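Local coordinates for orphan protein TM0875 (Thermotoga maritima, PDB 1O22) that is of unknown function but adopts a fold that was new when it was determined, at residues L108-I116 with L140-E150. Residues are numbered along the deposited sequence; the frame is centred on the assembly and turned at random.
Sequences LDSYGDMKI and LVEEFMKYFFE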
loop_
_atom_site.group_PDB
_atom_site.type_symbol
_atom_site.label_atom_id
_atom_site.label_comp_id
_atom_site.label_asym_id
_atom_site.label_seq_id
_atom_site.Cartn_x
_atom_site.Cartn_y
_atom_site.Cartn_z
ATOM N N LEU A 108 11.530 9.841 -5.615
ATOM C CA LEU A 108 10.332 10.135 -6.393
ATOM C C LEU A 108 10.713 10.227 -7.868
ATOM O O LEU A 108 11.751 10.782 -8.186
ATOM C CB LEU A 108 9.693 11.452 -5.922
ATOM C CG LEU A 108 8.818 11.275 -4.666
ATOM C CD1 LEU A 108 9.609 11.108 -3.445
ATOM C CD2 LEU A 108 7.881 12.465 -4.554
ATOM N N ASP A 109 9.877 9.725 -8.770
ATOM C CA ASP A 109 10.055 10.023 -10.190
ATOM C C ASP A 109 9.664 11.479 -10.530
ATOM O O ASP A 109 8.887 12.093 -9.820
ATOM C CB ASP A 109 9.170 9.121 -11.042
ATOM C CG ASP A 109 9.603 7.671 -11.045
ATOM O OD1 ASP A 109 10.776 7.357 -10.728
ATOM O OD2 ASP A 109 8.805 6.772 -11.402
ATOM N N SER A 110 10.201 11.986 -11.634
ATOM C CA SER A 110 9.936 13.320 -12.156
ATOM C C SER A 110 9.166 13.211 -13.458
ATOM O O SER A 110 9.544 12.424 -14.301
ATOM C CB SER A 110 11.235 14.033 -12.473
ATOM O OG SER A 110 11.979 14.255 -11.303
ATOM N N TYR A 111 8.073 13.954 -13.612
ATOM C CA TYR A 111 7.385 14.038 -14.919
ATOM C C TYR A 111 6.961 15.485 -15.103
ATOM O O TYR A 111 6.044 15.934 -14.448
ATOM C CB TYR A 111 6.187 13.079 -14.996
ATOM C CG TYR A 111 5.628 12.897 -16.392
ATOM C CD1 TYR A 111 6.326 12.159 -17.341
ATOM C CD2 TYR A 111 4.442 13.497 -16.781
ATOM C CE1 TYR A 111 5.845 12.016 -18.631
ATOM C CE2 TYR A 111 3.942 13.345 -18.071
ATOM C CZ TYR A 111 4.647 12.601 -18.994
ATOM O OH TYR A 111 4.171 12.441 -20.295
ATOM N N GLY A 112 7.684 16.221 -15.939
ATOM C CA GLY A 112 7.602 17.686 -15.956
ATOM C C GLY A 112 7.963 18.308 -14.600
ATOM O O GLY A 112 8.991 17.978 -14.017
ATOM N N ASP A 113 7.090 19.168 -14.092
ATOM C CA ASP A 113 7.190 19.729 -12.721
ATOM C C ASP A 113 6.658 18.839 -11.605
ATOM O O ASP A 113 6.803 19.162 -10.401
ATOM C CB ASP A 113 6.418 21.041 -12.641
ATOM C CG ASP A 113 6.958 22.082 -13.562
ATOM O OD1 ASP A 113 8.037 21.840 -14.164
ATOM O OD2 ASP A 113 6.364 23.164 -13.761
HETATM N N MSE A 114 6.047 17.722 -11.980
HETATM C CA MSE A 114 5.452 16.826 -10.998
HETATM C C MSE A 114 6.491 15.834 -10.463
HETATM O O MSE A 114 7.382 15.372 -11.199
HETATM C CB MSE A 114 4.195 16.197 -11.618
HETATM C CG MSE A 114 3.723 14.879 -11.220
HETATM SE SE MSE A 114 2.166 14.372 -12.493
HETATM C CE MSE A 114 1.210 15.976 -12.709
ATOM N N LYS A 115 6.390 15.567 -9.158
ATOM C CA LYS A 115 7.070 14.446 -8.502
ATOM C C LYS A 115 6.051 13.379 -8.089
ATOM O O LYS A 115 4.994 13.661 -7.593
ATOM C CB LYS A 115 7.851 14.908 -7.286
ATOM C CG LYS A 115 8.899 15.883 -7.575
ATOM C CD LYS A 115 9.926 15.417 -8.628
ATOM C CE LYS A 115 11.101 14.779 -8.026
ATOM N NZ LYS A 115 12.000 15.816 -7.474
ATOM N N ILE A 116 6.418 12.136 -8.286
ATOM C CA ILE A 116 5.482 11.025 -8.197
ATOM C C ILE A 116 6.115 9.946 -7.332
ATOM O O ILE A 116 7.229 9.479 -7.609
ATOM C CB ILE A 116 5.191 10.452 -9.601
ATOM C CG1 ILE A 116 4.582 11.521 -10.508
ATOM C CG2 ILE A 116 4.342 9.194 -9.499
ATOM C CD1 ILE A 116 5.096 11.466 -11.846
ATOM N N LEU A 140 -4.408 17.895 -14.538
ATOM C CA LEU A 140 -3.481 17.129 -13.716
ATOM C C LEU A 140 -3.595 15.628 -13.925
ATOM O O LEU A 140 -2.596 14.947 -14.107
ATOM C CB LEU A 140 -3.647 17.431 -12.213
ATOM C CG LEU A 140 -2.856 18.566 -11.570
ATOM C CD1 LEU A 140 -1.477 18.070 -11.223
ATOM C CD2 LEU A 140 -2.806 19.795 -12.484
ATOM N N VAL A 141 -4.798 15.113 -13.812
ATOM C CA VAL A 141 -5.039 13.685 -14.017
ATOM C C VAL A 141 -4.589 13.257 -15.415
ATOM O O VAL A 141 -3.965 12.206 -15.552
ATOM C CB VAL A 141 -6.494 13.277 -13.749
ATOM C CG1 VAL A 141 -6.736 11.808 -14.133
ATOM C CG2 VAL A 141 -6.823 13.453 -12.242
ATOM N N GLU A 142 -4.865 14.060 -16.436
ATOM C CA GLU A 142 -4.482 13.659 -17.780
ATOM C C GLU A 142 -2.967 13.583 -17.928
ATOM O O GLU A 142 -2.453 12.662 -18.589
ATOM C CB GLU A 142 -5.046 14.548 -18.882
ATOM C CG GLU A 142 -4.566 14.081 -20.279
ATOM C CD GLU A 142 -5.033 12.662 -20.665
ATOM O OE1 GLU A 142 -4.264 11.645 -20.507
ATOM O OE2 GLU A 142 -6.192 12.562 -21.142
ATOM N N GLU A 143 -2.247 14.529 -17.317
ATOM C CA GLU A 143 -0.773 14.453 -17.313
ATOM C C GLU A 143 -0.305 13.217 -16.561
ATOM O O GLU A 143 0.624 12.558 -16.988
ATOM C CB GLU A 143 -0.126 15.672 -16.664
ATOM C CG GLU A 143 0.192 16.786 -17.627
ATOM C CD GLU A 143 1.487 16.550 -18.398
ATOM O OE1 GLU A 143 2.605 16.773 -17.832
ATOM O OE2 GLU A 143 1.378 16.162 -19.586
ATOM N N PHE A 144 -0.886 12.965 -15.393
ATOM C CA PHE A 144 -0.509 11.805 -14.619
ATOM C C PHE A 144 -0.700 10.505 -15.424
ATOM O O PHE A 144 0.149 9.617 -15.352
ATOM C CB PHE A 144 -1.251 11.697 -13.294
ATOM C CG PHE A 144 -1.059 10.391 -12.650
ATOM C CD1 PHE A 144 0.148 10.074 -12.049
ATOM C CD2 PHE A 144 -2.067 9.432 -12.687
ATOM C CE1 PHE A 144 0.357 8.825 -11.481
ATOM C CE2 PHE A 144 -1.854 8.172 -12.146
ATOM C CZ PHE A 144 -0.664 7.876 -11.516
HETATM N N MSE A 145 -1.803 10.418 -16.177
HETATM C CA MSE A 145 -2.144 9.215 -16.928
HETATM C C MSE A 145 -1.206 8.968 -18.112
HETATM O O MSE A 145 -0.878 7.802 -18.408
HETATM C CB MSE A 145 -3.615 9.185 -17.327
HETATM C CG MSE A 145 -4.556 8.986 -16.139
HETATM SE SE MSE A 145 -4.141 7.431 -14.964
HETATM C CE MSE A 145 -4.835 5.930 -16.256
ATOM N N LYS A 146 -0.673 10.044 -18.689
ATOM C CA LYS A 146 0.389 9.903 -19.685
ATOM C C LYS A 146 1.634 9.307 -19.052
ATOM O O LYS A 146 2.219 8.404 -19.608
ATOM C CB LYS A 146 0.778 11.236 -20.294
ATOM C CG LYS A 146 -0.044 11.692 -21.442
ATOM C CD LYS A 146 0.437 13.071 -21.915
ATOM C CE LYS A 146 -0.398 14.250 -21.370
ATOM N NZ LYS A 146 -1.377 14.810 -22.381
ATOM N N TYR A 147 2.051 9.855 -17.906
ATOM C CA TYR A 147 3.128 9.287 -17.118
ATOM C C TYR A 147 2.891 7.809 -16.800
ATOM O O TYR A 147 3.804 6.976 -16.976
ATOM C CB TYR A 147 3.346 10.052 -15.788
ATOM C CG TYR A 147 4.158 9.261 -14.801
ATOM C CD1 TYR A 147 5.566 9.230 -14.881
ATOM C CD2 TYR A 147 3.547 8.513 -13.807
ATOM C CE1 TYR A 147 6.321 8.485 -13.991
ATOM C CE2 TYR A 147 4.290 7.754 -12.929
ATOM C CZ TYR A 147 5.675 7.760 -13.002
ATOM O OH TYR A 147 6.396 6.999 -12.087
ATOM N N PHE A 148 1.693 7.497 -16.325
ATOM C CA PHE A 148 1.339 6.150 -15.905
ATOM C C PHE A 148 1.442 5.129 -17.065
ATOM O O PHE A 148 2.127 4.126 -16.970
ATOM C CB PHE A 148 -0.065 6.128 -15.258
ATOM C CG PHE A 148 -0.567 4.725 -14.947
ATOM C CD1 PHE A 148 -0.170 4.063 -13.814
ATOM C CD2 PHE A 148 -1.397 4.060 -15.853
ATOM C CE1 PHE A 148 -0.585 2.769 -13.567
ATOM C CE2 PHE A 148 -1.846 2.777 -15.604
ATOM C CZ PHE A 148 -1.425 2.116 -14.475
ATOM N N PHE A 149 0.785 5.413 -18.172
ATOM C CA PHE A 149 0.844 4.522 -19.330
ATOM C C PHE A 149 2.271 4.388 -19.845
ATOM O O PHE A 149 2.724 3.293 -20.094
ATOM C CB PHE A 149 -0.123 4.981 -20.445
ATOM C CG PHE A 149 -1.567 4.838 -20.076
ATOM C CD1 PHE A 149 -2.038 3.666 -19.531
ATOM C CD2 PHE A 149 -2.450 5.902 -20.211
ATOM C CE1 PHE A 149 -3.356 3.538 -19.172
ATOM C CE2 PHE A 149 -3.764 5.761 -19.843
ATOM C CZ PHE A 149 -4.209 4.589 -19.328
ATOM N N GLU A 150 2.989 5.495 -19.965
ATOM C CA GLU A 150 4.367 5.427 -20.440
ATOM C C GLU A 150 5.273 4.607 -19.495
ATOM O O GLU A 150 6.126 3.838 -19.960
ATOM C CB GLU A 150 4.928 6.817 -20.690
ATOM C CG GLU A 150 4.259 7.515 -21.871
ATOM C CD GLU A 150 4.610 8.999 -21.986
ATOM O OE1 GLU A 150 5.433 9.489 -21.180
ATOM O OE2 GLU A 150 4.058 9.677 -22.890
#
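Y111 and Y147 bring the backbones closest, 6.7 Å between their CA atoms, where the hairpin of strands 109-111 and 114-116, closed by a type II' beta turn from Y111 to M114, meets helix 140-150; strand 114-116 runs at 52° to the helix. Y147 reaches across to the hairpin with CG anti to its backbone N (chi1 163°), its ring having I116 over one face and D109 and Y111 at its edge. I116 CD1 sits over the middle of that face, 3.6 Å from the ring centroid. At the far end Y147 OH donates to D109 OD2 at 2.5 Å, a short bond in the ring plane that takes the anti lone pair of the carboxylate. The ring edge turns to the face of Y111 in an offset edge-to-face pair, planes at 60°, while Y147 CB packs on that same ring, 3.7 Å from Y111 CG. The Y111 ring lies across the helix, and its OH gives a weak hydrogen bond to E150 OE1 (3.3 Å). Deeper in, selenomethionine M114 brings SE to F144 CB (4.4 Å), and F144 also meets I125, packing helix 137-152 against the mixed sheet. A leucine in place of Y147 would probably leave D109 without its hydroxyl partner, Y111 without its aromatic edge and I116 CD1 without its aromatic face. The chemistry thus grades from an apolar interior to a polar margin, where the Y147-D109 bond ties hairpin to helix and Y111-E150 adds weakly.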